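Local coordinates for protein pumilio homolog 23 (Arabidopsis thaliana, PDB 5WZJ) that binds RNA in a sequence-specific way through its pumilio repeats, recognising an 18S rRNA sequence, and probably regulates translation and mRNA stability, at residues A[153-157]-A[168-172]; A[224-230]-A[283-289]; A[233-238]-A[289-295]. All blocks are in the same frame, centred on the assembly; numbering follows the deposited sequence.

Interaction 1: A[153-157]-A[168-172]; sequences RRLLC and ELYGA. With nucleotides of chain B.
Tyr170 lays its ring along one side of helix 146-160 and carries the largest share of the buried surface. The tight part is here: CB of Arg153 lies 3.8 Å from CD2 of Tyr170, and SG of Cys157 sits 4.6 Å from the ring centroid in an oblique sulfur-aromatic contact. Cys157 suits the place because its small, polarisable sulfur can touch both the ring and CD1 of Leu169. The looser side is that of Arg154, partly exposed, which offers one guanidinium face to Tyr170 OH, 3.6 Å from NH1; its charge is taken up by salt bridges to Glu105 and Asp165.

Arg153 extends past the ring to the RNA, its chain bent at chi3 (-93°), which brings the edge of the guanidinium to cytosine C9 of chain B. NH1 donates to N3 of C9 and NH2 to O2 of C9, both at 2.9 Å, while N4 of C9 donates to Tyr170 O at 3.2 Å, so side chain and backbone together read the Watson-Crick edge. NE of Arg153 is held by Ser149 O, which steadies the group. Such base-edge reading by a side chain of a repeat's RNA-facing helix is the hallmark of a pumilio repeat.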
# COMPACT_ATOMS: atom_id res chain seq x y z
N ARG A 153 -17.91 -1.62 2.44
CA ARG A 153 -16.56 -2.14 2.23
C ARG A 153 -16.31 -3.40 3.06
O ARG A 153 -15.82 -4.41 2.54
CB ARG A 153 -15.53 -1.06 2.57
CG ARG A 153 -15.40 -0.02 1.44
CD ARG A 153 -14.44 1.12 1.81
NE ARG A 153 -15.15 2.25 2.40
CZ ARG A 153 -14.52 3.31 2.91
NH1 ARG A 153 -13.19 3.36 2.89
NH2 ARG A 153 -15.22 4.31 3.42
N ARG A 154 -16.63 -3.36 4.36
CA ARG A 154 -16.44 -4.54 5.20
C ARG A 154 -17.31 -5.69 4.71
O ARG A 154 -16.84 -6.83 4.60
CB ARG A 154 -16.74 -4.22 6.67
CG ARG A 154 -16.50 -5.42 7.61
CD ARG A 154 -16.54 -5.01 9.10
NE ARG A 154 -15.58 -3.95 9.41
CZ ARG A 154 -14.28 -4.17 9.62
NH1 ARG A 154 -13.79 -5.39 9.53
NH2 ARG A 154 -13.47 -3.15 9.88
N LEU A 155 -18.56 -5.40 4.35
CA LEU A 155 -19.47 -6.45 3.87
C LEU A 155 -18.96 -7.09 2.58
O LEU A 155 -19.03 -8.31 2.42
CB LEU A 155 -20.86 -5.88 3.66
CG LEU A 155 -21.88 -6.83 3.06
CD1 LEU A 155 -22.12 -8.02 4.00
CD2 LEU A 155 -23.18 -6.08 2.77
N LEU A 156 -18.50 -6.27 1.63
CA LEU A 156 -17.89 -6.80 0.41
C LEU A 156 -16.73 -7.72 0.75
O LEU A 156 -16.61 -8.82 0.19
CB LEU A 156 -17.42 -5.66 -0.49
CG LEU A 156 -18.52 -4.85 -1.20
CD1 LEU A 156 -17.98 -3.48 -1.61
CD2 LEU A 156 -19.05 -5.60 -2.42
N CYS A 157 -15.85 -7.28 1.66
CA CYS A 157 -14.70 -8.11 2.05
C CYS A 157 -15.15 -9.43 2.64
O CYS A 157 -14.59 -10.49 2.32
CB CYS A 157 -13.81 -7.35 3.05
SG CYS A 157 -12.83 -6.01 2.34
N GLU A 168 -5.02 -1.52 2.28
CA GLU A 168 -5.13 -1.41 0.83
C GLU A 168 -6.54 -1.72 0.35
O GLU A 168 -7.04 -1.08 -0.58
CB GLU A 168 -4.10 -2.33 0.18
CG GLU A 168 -4.01 -2.21 -1.33
CD GLU A 168 -3.34 -3.41 -1.95
OE1 GLU A 168 -4.06 -4.32 -2.44
OE2 GLU A 168 -2.09 -3.46 -1.94
N LEU A 169 -7.21 -2.70 0.97
CA LEU A 169 -8.57 -3.05 0.56
C LEU A 169 -9.59 -1.95 0.86
O LEU A 169 -10.65 -1.93 0.21
CB LEU A 169 -9.00 -4.36 1.23
CG LEU A 169 -8.46 -5.65 0.62
CD1 LEU A 169 -8.96 -6.88 1.38
CD2 LEU A 169 -8.84 -5.74 -0.84
N TYR A 170 -9.30 -1.02 1.77
CA TYR A 170 -10.32 -0.05 2.25
C TYR A 170 -10.33 1.48 1.85
O TYR A 170 -11.09 2.21 2.47
CB TYR A 170 -10.34 -0.08 3.78
CG TYR A 170 -11.07 -1.28 4.39
CD1 TYR A 170 -10.41 -2.48 4.63
CD2 TYR A 170 -12.43 -1.20 4.72
CE1 TYR A 170 -11.08 -3.58 5.19
CE2 TYR A 170 -13.10 -2.29 5.29
CZ TYR A 170 -12.42 -3.47 5.52
OH TYR A 170 -13.07 -4.54 6.07
N GLY A 171 -9.54 2.02 0.92
CA GLY A 171 -8.26 1.57 0.45
C GLY A 171 -7.29 2.72 0.75
O GLY A 171 -7.31 3.77 0.10
N ALA A 172 -6.48 2.53 1.79
CA ALA A 172 -5.44 3.46 2.17
C ALA A 172 -4.15 3.15 1.41
O ALA A 172 -4.03 2.12 0.74
CB ALA A 172 -5.20 3.40 3.68
P C B 9 -8.96 12.78 4.87
OP1 C B 9 -9.08 13.98 5.72
OP2 C B 9 -7.77 11.89 5.01
O5' C B 9 -10.23 11.83 5.11
C5' C B 9 -11.57 12.30 5.02
C4' C B 9 -12.53 11.18 5.32
O4' C B 9 -12.43 10.17 4.30
C3' C B 9 -12.29 10.46 6.65
O3' C B 9 -13.20 10.97 7.62
C2' C B 9 -12.53 8.97 6.37
O2' C B 9 -13.73 8.51 6.98
C1' C B 9 -12.68 8.90 4.84
N1 C B 9 -11.77 7.92 4.21
C2 C B 9 -12.31 6.66 4.01
O2 C B 9 -13.49 6.48 4.37
N3 C B 9 -11.54 5.69 3.43
C4 C B 9 -10.29 5.97 3.07
N4 C B 9 -9.56 5.00 2.52
C5 C B 9 -9.72 7.27 3.28
C6 C B 9 -10.48 8.21 3.84

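Interaction 2: A[224-230]-A[283-289]; sequences QVDQYSS and DNSFSHL. With nucleotides of chain B.
The imidazole of His288 lies between two bases of the RNA, with C6 of A8 of chain B 3.3 Å above one face and C2 of G7 of chain B at the same height over the other, both offset toward the rim. This is the stacking position of a pumilio repeat, where a side chain from the RNA-facing helix slips between successive bases. A flat aromatic ring suits it, and its rotation is fixed by ND1, which donates to Asn284 O, one turn earlier, at 2.9 Å and somewhat out of the ring plane. With the ring cut back to an alanine here, a gap is likely to open between the two bases, which would lose the surface they stack on.

On the other side of helix 284-296, one face of the Phe286 ring is covered by the Gln224 side chain, amide and ring planes 22° apart; the NE2 end of Gln224 is tied to Ile254 O. Asp226 and Asp283 are the N-caps of the two helices, and OD2 of Asp283 uses its anti lone pair to accept from Phe286 N.

The sugars are read as well. O2' of A8 donates to Gln227 OE1 at 2.5 Å and O2' of G7 to Asn284 OD1 at 2.6 Å, amide oxygens being good acceptors for ribose hydroxyls.

Small serines let the helices come close, with Gln227 CA only 4.9 Å from Ser285 CA. A water links Val225 O, Asp283 OD1 and Ser285 OG. Deeper in, Ser230 OG, anti to the backbone N (chi1 170°) and beside the carbonyl carbon, donates to Ser285 O at 2.8 Å from above the carbonyl plane, while Leu289 N reaches that oxygen from the opposite face.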
# COMPACT_ATOMS: atom_id res chain seq x y z
N GLN A 224 -19.08 8.06 -9.67
CA GLN A 224 -17.67 8.17 -10.05
C GLN A 224 -16.95 9.23 -9.23
O GLN A 224 -15.76 9.08 -8.91
CB GLN A 224 -17.56 8.51 -11.54
CG GLN A 224 -17.82 7.36 -12.50
CD GLN A 224 -17.73 7.80 -13.96
OE1 GLN A 224 -17.56 8.98 -14.25
NE2 GLN A 224 -17.86 6.85 -14.87
N VAL A 225 -17.63 10.33 -8.92
CA VAL A 225 -17.00 11.50 -8.31
C VAL A 225 -17.44 11.70 -6.87
O VAL A 225 -17.08 12.70 -6.24
CB VAL A 225 -17.24 12.78 -9.15
CG1 VAL A 225 -16.61 12.64 -10.54
CG2 VAL A 225 -18.73 13.08 -9.26
N ASP A 226 -18.21 10.78 -6.32
CA ASP A 226 -18.53 10.85 -4.91
C ASP A 226 -17.47 10.06 -4.16
O ASP A 226 -17.22 8.89 -4.47
CB ASP A 226 -19.92 10.29 -4.61
CG ASP A 226 -20.25 10.34 -3.14
OD1 ASP A 226 -19.81 9.44 -2.39
OD2 ASP A 226 -20.96 11.28 -2.74
N GLN A 227 -16.84 10.70 -3.18
CA GLN A 227 -15.73 10.05 -2.47
C GLN A 227 -16.15 8.72 -1.88
O GLN A 227 -15.41 7.73 -1.96
CB GLN A 227 -15.21 10.98 -1.37
CG GLN A 227 -14.34 10.27 -0.38
CD GLN A 227 -13.63 11.24 0.53
OE1 GLN A 227 -13.01 12.20 0.08
NE2 GLN A 227 -13.71 11.00 1.82
N TYR A 228 -17.34 8.66 -1.28
CA TYR A 228 -17.69 7.46 -0.54
C TYR A 228 -18.14 6.33 -1.46
O TYR A 228 -17.80 5.17 -1.23
CB TYR A 228 -18.73 7.82 0.52
CG TYR A 228 -18.05 8.57 1.66
CD1 TYR A 228 -17.08 7.93 2.42
CD2 TYR A 228 -18.32 9.92 1.93
CE1 TYR A 228 -16.42 8.60 3.44
CE2 TYR A 228 -17.64 10.60 2.95
CZ TYR A 228 -16.70 9.92 3.70
OH TYR A 228 -16.02 10.54 4.73
N SER A 229 -18.86 6.63 -2.54
CA SER A 229 -19.18 5.54 -3.47
C SER A 229 -17.93 5.10 -4.23
O SER A 229 -17.77 3.91 -4.54
CB SER A 229 -20.30 5.96 -4.44
OG SER A 229 -19.94 7.16 -5.12
N SER A 230 -17.03 6.04 -4.54
CA SER A 230 -15.79 5.64 -5.20
C SER A 230 -15.00 4.66 -4.34
O SER A 230 -14.51 3.64 -4.83
CB SER A 230 -14.95 6.88 -5.52
OG SER A 230 -13.65 6.52 -5.95
N ASP A 283 -10.60 14.70 -11.13
CA ASP A 283 -11.37 14.65 -9.89
C ASP A 283 -10.69 13.75 -8.87
O ASP A 283 -10.17 12.68 -9.20
CB ASP A 283 -12.78 14.15 -10.19
CG ASP A 283 -13.62 14.05 -8.95
OD1 ASP A 283 -14.15 15.09 -8.54
OD2 ASP A 283 -13.73 12.93 -8.37
N ASN A 284 -10.68 14.18 -7.60
CA ASN A 284 -9.97 13.38 -6.61
C ASN A 284 -10.62 12.01 -6.40
O ASN A 284 -9.92 11.00 -6.27
CB ASN A 284 -9.86 14.10 -5.27
CG ASN A 284 -9.14 13.24 -4.23
OD1 ASN A 284 -7.94 12.99 -4.33
ND2 ASN A 284 -9.89 12.74 -3.24
N SER A 285 -11.95 11.95 -6.37
CA SER A 285 -12.62 10.67 -6.14
C SER A 285 -12.47 9.73 -7.34
O SER A 285 -12.20 8.54 -7.17
CB SER A 285 -14.09 10.90 -5.82
OG SER A 285 -14.21 11.60 -4.59
N PHE A 286 -12.68 10.24 -8.56
CA PHE A 286 -12.61 9.37 -9.74
C PHE A 286 -11.18 8.91 -10.01
O PHE A 286 -10.96 7.77 -10.45
CB PHE A 286 -13.18 10.10 -10.96
CG PHE A 286 -13.38 9.23 -12.16
CD1 PHE A 286 -14.06 8.02 -12.07
CD2 PHE A 286 -12.91 9.64 -13.40
CE1 PHE A 286 -14.26 7.23 -13.20
CE2 PHE A 286 -13.10 8.85 -14.54
CZ PHE A 286 -13.79 7.64 -14.44
N SER A 287 -10.21 9.79 -9.78
CA SER A 287 -8.82 9.40 -10.03
C SER A 287 -8.44 8.20 -9.17
O SER A 287 -7.84 7.24 -9.67
CB SER A 287 -7.87 10.58 -9.78
OG SER A 287 -7.93 11.02 -8.44
N HIS A 288 -8.83 8.21 -7.89
CA HIS A 288 -8.58 7.03 -7.05
C HIS A 288 -9.26 5.79 -7.62
O HIS A 288 -8.69 4.69 -7.58
CB HIS A 288 -9.06 7.28 -5.62
CG HIS A 288 -8.10 8.03 -4.77
ND1 HIS A 288 -8.22 9.37 -4.50
CD2 HIS A 288 -7.00 7.61 -4.10
CE1 HIS A 288 -7.24 9.75 -3.69
NE2 HIS A 288 -6.48 8.70 -3.44
N LEU A 289 -10.49 5.94 -8.13
CA LEU A 289 -11.19 4.79 -8.71
C LEU A 289 -10.46 4.26 -9.94
O LEU A 289 -10.31 3.05 -10.12
CB LEU A 289 -12.63 5.17 -9.08
CG LEU A 289 -13.53 4.07 -9.66
CD1 LEU A 289 -13.50 2.81 -8.80
CD2 LEU A 289 -14.97 4.58 -9.75
P A B 8 -5.66 15.50 0.22
OP1 A B 8 -6.52 16.54 0.85
OP2 A B 8 -4.43 15.05 0.89
O5' A B 8 -6.51 14.19 -0.04
C5' A B 8 -6.85 13.33 1.03
C4' A B 8 -8.34 13.14 1.05
O4' A B 8 -8.74 12.37 -0.12
C3' A B 8 -8.89 12.37 2.24
O3' A B 8 -9.13 13.26 3.33
C2' A B 8 -10.16 11.78 1.69
O2' A B 8 -11.15 12.80 1.68
C1' A B 8 -9.76 11.48 0.23
N9 A B 8 -9.24 10.11 -0.01
C8 A B 8 -8.14 9.46 0.51
N7 A B 8 -7.97 8.24 0.03
C5 A B 8 -8.99 8.08 -0.89
C6 A B 8 -9.37 7.03 -1.75
N6 A B 8 -8.76 5.85 -1.86
N1 A B 8 -10.47 7.23 -2.53
C2 A B 8 -11.13 8.39 -2.46
N3 A B 8 -10.87 9.44 -1.69
C4 A B 8 -9.77 9.23 -0.93
P G B 7 -0.44 16.23 -0.90
OP1 G B 7 -0.56 17.64 -0.46
OP2 G B 7 -0.18 15.10 0.03
O5' G B 7 -1.82 15.80 -1.59
C5' G B 7 -2.48 16.67 -2.48
C4' G B 7 -3.70 16.02 -3.08
O4' G B 7 -3.32 15.07 -4.11
C3' G B 7 -4.54 15.19 -2.13
O3' G B 7 -5.35 15.99 -1.28
C2' G B 7 -5.32 14.30 -3.09
O2' G B 7 -6.39 15.03 -3.67
C1' G B 7 -4.27 14.03 -4.17
N9 G B 7 -3.60 12.74 -3.94
C8 G B 7 -2.63 12.47 -3.00
N7 G B 7 -2.27 11.22 -3.02
C5 G B 7 -3.06 10.63 -4.00
C6 G B 7 -3.11 9.29 -4.47
O6 G B 7 -2.45 8.33 -4.08
N1 G B 7 -4.04 9.12 -5.49
C2 G B 7 -4.83 10.12 -5.99
N2 G B 7 -5.67 9.78 -6.97
N3 G B 7 -4.79 11.38 -5.56
C4 G B 7 -3.89 11.56 -4.57
P C B 9 -8.96 12.78 4.87
OP1 C B 9 -9.08 13.98 5.72
OP2 C B 9 -7.77 11.89 5.01
O5' C B 9 -10.23 11.83 5.11
C5' C B 9 -11.57 12.30 5.02
C4' C B 9 -12.53 11.18 5.32
O4' C B 9 -12.43 10.17 4.30
C3' C B 9 -12.29 10.46 6.65
O3' C B 9 -13.20 10.97 7.62
C2' C B 9 -12.53 8.97 6.37
O2' C B 9 -13.73 8.51 6.98
C1' C B 9 -12.68 8.90 4.84
N1 C B 9 -11.77 7.92 4.21
C2 C B 9 -12.31 6.66 4.01
O2 C B 9 -13.49 6.48 4.37
N3 C B 9 -11.54 5.69 3.43
C4 C B 9 -10.29 5.97 3.07
N4 C B 9 -9.56 5.00 2.52
C5 C B 9 -9.72 7.27 3.28
C6 C B 9 -10.48 8.21 3.84
O HOH W 1 -14.42 14.36 -5.75

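Interaction 3: A[233-238]-A[289-295]; sequences LQTALR and LVEVILE. With nucleotides of chain B.
Val292, the residue most covered by this contact, lays its two methyls on Leu237 and Arg238. CG1, anti to the backbone N (chi1 176°), lies 3.6 Å from Leu237 CB, while CG2 sits over one face of the Arg238 guanidinium, 3.5 Å from NH2, so a beta-branched side chain suits the place.

CD1 of Leu289 approaches Leu237 CD1 to 3.7 Å, the side chains crossing at about a right angle, and packs on Leu233 CB. The same Leu237 CD1 reaches Ile293 CG1. These apolar groups fill the seam between helices 227-239 and 284-296, whose short segments run nearly parallel (8°) with axes 9.2 Å apart.

Gln234 lays its aliphatic part on Leu289 and Val292; its OE1 accepts from N6 of A8 of chain B and NE2 donates to N1, both at 3.0 Å. NE2 is also bonded to Ser230 OG, which fixes how the amide faces adenine. Glu291 OE1 accepts from N1 and N2 of G7 of chain B. Arg238 and Glu295 form a long salt bridge; OE2 of each glutamate pairs with Arg181. Mainly apolar side chains thus join the repeats, while the polar ends of Gln234 and Glu291 meet the bases, amide matching adenine and carboxylate guanine.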
# COMPACT_ATOMS: atom_id res chain seq x y z
N LEU A 233 -16.57 1.24 -4.56
CA LEU A 233 -16.27 0.58 -5.83
C LEU A 233 -14.80 0.18 -5.93
O LEU A 233 -14.49 -0.84 -6.55
CB LEU A 233 -16.66 1.49 -7.00
CG LEU A 233 -18.17 1.74 -7.17
CD1 LEU A 233 -18.42 2.69 -8.32
CD2 LEU A 233 -18.91 0.46 -7.39
N GLN A 234 -13.90 0.96 -5.33
CA GLN A 234 -12.49 0.56 -5.27
C GLN A 234 -12.33 -0.76 -4.54
O GLN A 234 -11.64 -1.67 -5.02
CB GLN A 234 -11.65 1.62 -4.56
CG GLN A 234 -11.50 2.93 -5.35
CD GLN A 234 -10.94 4.02 -4.47
OE1 GLN A 234 -9.94 3.82 -3.77
NE2 GLN A 234 -11.61 5.17 -4.45
N THR A 235 -12.93 -0.88 -3.36
CA THR A 235 -12.85 -2.13 -2.61
C THR A 235 -13.40 -3.29 -3.44
O THR A 235 -12.76 -4.34 -3.56
CB THR A 235 -13.60 -1.98 -1.28
OG1 THR A 235 -12.91 -1.01 -0.48
CG2 THR A 235 -13.66 -3.30 -0.52
N ALA A 236 -14.56 -3.10 -4.06
CA ALA A 236 -15.12 -4.18 -4.88
C ALA A 236 -14.16 -4.60 -5.99
O ALA A 236 -13.96 -5.80 -6.22
CB ALA A 236 -16.47 -3.75 -5.46
N LEU A 237 -13.54 -3.64 -6.68
CA LEU A 237 -12.67 -4.01 -7.78
C LEU A 237 -11.45 -4.80 -7.28
O LEU A 237 -11.05 -5.79 -7.89
CB LEU A 237 -12.23 -2.78 -8.56
CG LEU A 237 -13.29 -2.10 -9.42
CD1 LEU A 237 -12.86 -0.67 -9.75
CD2 LEU A 237 -13.52 -2.89 -10.71
N ARG A 238 -10.86 -4.36 -6.16
CA ARG A 238 -9.72 -5.08 -5.59
C ARG A 238 -10.09 -6.52 -5.24
O ARG A 238 -9.28 -7.43 -5.44
CB ARG A 238 -9.20 -4.37 -4.33
CG ARG A 238 -8.51 -3.04 -4.59
CD ARG A 238 -7.89 -2.49 -3.32
NE ARG A 238 -8.13 -1.06 -3.15
CZ ARG A 238 -7.28 -0.10 -3.52
NH1 ARG A 238 -6.11 -0.42 -4.10
NH2 ARG A 238 -7.60 1.18 -3.32
N LEU A 289 -10.49 5.94 -8.13
CA LEU A 289 -11.19 4.79 -8.71
C LEU A 289 -10.46 4.26 -9.94
O LEU A 289 -10.31 3.05 -10.12
CB LEU A 289 -12.63 5.17 -9.08
CG LEU A 289 -13.53 4.07 -9.66
CD1 LEU A 289 -13.50 2.81 -8.80
CD2 LEU A 289 -14.97 4.58 -9.75
N VAL A 290 -10.03 5.16 -10.84
CA VAL A 290 -9.40 4.70 -12.07
C VAL A 290 -8.03 4.05 -11.79
O VAL A 290 -7.61 3.13 -12.50
CB VAL A 290 -9.29 5.85 -13.09
CG1 VAL A 290 -8.62 5.36 -14.38
CG2 VAL A 290 -10.69 6.41 -13.40
N GLU A 291 -7.32 4.51 -10.75
CA GLU A 291 -6.11 3.81 -10.32
C GLU A 291 -6.39 2.33 -10.11
O GLU A 291 -5.63 1.47 -10.56
CB GLU A 291 -5.56 4.40 -9.01
CG GLU A 291 -4.91 5.77 -9.09
CD GLU A 291 -4.37 6.17 -7.73
OE1 GLU A 291 -4.89 7.12 -7.12
OE2 GLU A 291 -3.46 5.46 -7.25
N VAL A 292 -7.49 2.03 -9.42
CA VAL A 292 -7.79 0.64 -9.11
C VAL A 292 -8.23 -0.11 -10.37
O VAL A 292 -7.84 -1.26 -10.59
CB VAL A 292 -8.84 0.55 -7.99
CG1 VAL A 292 -9.21 -0.91 -7.74
CG2 VAL A 292 -8.27 1.17 -6.71
N ILE A 293 -9.05 0.54 -11.21
CA ILE A 293 -9.43 -0.07 -12.49
C ILE A 293 -8.19 -0.51 -13.27
O ILE A 293 -8.13 -1.64 -13.78
CB ILE A 293 -10.29 0.91 -13.31
CG1 ILE A 293 -11.68 1.04 -12.69
CG2 ILE A 293 -10.40 0.43 -14.74
CD1 ILE A 293 -12.50 2.15 -13.30
N LEU A 294 -7.20 0.37 -13.36
CA LEU A 294 -6.00 0.04 -14.14
C LEU A 294 -5.20 -1.08 -13.49
O LEU A 294 -4.59 -1.89 -14.20
CB LEU A 294 -5.14 1.29 -14.34
CG LEU A 294 -5.76 2.34 -15.27
CD1 LEU A 294 -4.93 3.62 -15.33
CD2 LEU A 294 -5.89 1.73 -16.66
N GLU A 295 -5.20 -1.15 -12.16
CA GLU A 295 -4.48 -2.21 -11.46
C GLU A 295 -5.10 -3.58 -11.69
O GLU A 295 -4.39 -4.58 -11.71
CB GLU A 295 -4.44 -1.93 -9.96
CG GLU A 295 -3.42 -0.88 -9.61
CD GLU A 295 -3.63 -0.30 -8.23
OE1 GLU A 295 -4.14 -1.03 -7.34
OE2 GLU A 295 -3.27 0.89 -8.07
P A B 8 -5.66 15.50 0.22
OP1 A B 8 -6.52 16.54 0.85
OP2 A B 8 -4.43 15.05 0.89
O5' A B 8 -6.51 14.19 -0.04
C5' A B 8 -6.85 13.33 1.03
C4' A B 8 -8.34 13.14 1.05
O4' A B 8 -8.74 12.37 -0.12
C3' A B 8 -8.89 12.37 2.24
O3' A B 8 -9.13 13.26 3.33
C2' A B 8 -10.16 11.78 1.69
O2' A B 8 -11.15 12.80 1.68
C1' A B 8 -9.76 11.48 0.23
N9 A B 8 -9.24 10.11 -0.01
C8 A B 8 -8.14 9.46 0.51
N7 A B 8 -7.97 8.24 0.03
C5 A B 8 -8.99 8.08 -0.89
C6 A B 8 -9.37 7.03 -1.75
N6 A B 8 -8.76 5.85 -1.86
N1 A B 8 -10.47 7.23 -2.53
C2 A B 8 -11.13 8.39 -2.46
N3 A B 8 -10.87 9.44 -1.69
C4 A B 8 -9.77 9.23 -0.93
P G B 7 -0.44 16.23 -0.90
OP1 G B 7 -0.56 17.64 -0.46
OP2 G B 7 -0.18 15.10 0.03
O5' G B 7 -1.82 15.80 -1.59
C5' G B 7 -2.48 16.67 -2.48
C4' G B 7 -3.70 16.02 -3.08
O4' G B 7 -3.32 15.07 -4.11
C3' G B 7 -4.54 15.19 -2.13
O3' G B 7 -5.35 15.99 -1.28
C2' G B 7 -5.32 14.30 -3.09
O2' G B 7 -6.39 15.03 -3.67
C1' G B 7 -4.27 14.03 -4.17
N9 G B 7 -3.60 12.74 -3.94
C8 G B 7 -2.63 12.47 -3.00
N7 G B 7 -2.27 11.22 -3.02
C5 G B 7 -3.06 10.63 -4.00
C6 G B 7 -3.11 9.29 -4.47
O6 G B 7 -2.45 8.33 -4.08
N1 G B 7 -4.04 9.12 -5.49
C2 G B 7 -4.83 10.12 -5.99
N2 G B 7 -5.67 9.78 -6.97
N3 G B 7 -4.79 11.38 -5.56
C4 G B 7 -3.89 11.56 -4.57

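How the interactions relate
The contacts come from three consecutive repeats, Pumilio 3, 4 and 5, in the right-handed superhelix. Interaction 1 closes within Pumilio 3 before the others open. Interactions 2 and 3 alternate along the chain, share Leu289 and join the same two helices, 227-239 and 284-296, at successive levels, their centres 10 Å apart. Interaction 1 lies 11 Å from interaction 3 and 15 Å from interaction 2, centre to centre; it meets helix 227-239 through Leu169 O and Thr235 OG1, a probable hydrogen bond. Helix 227-239 therefore stands between its neighbours, and successive repeats present their reading side chains to successive nucleotides, C9, A8 and G7, with the RNA running antiparallel to the protein.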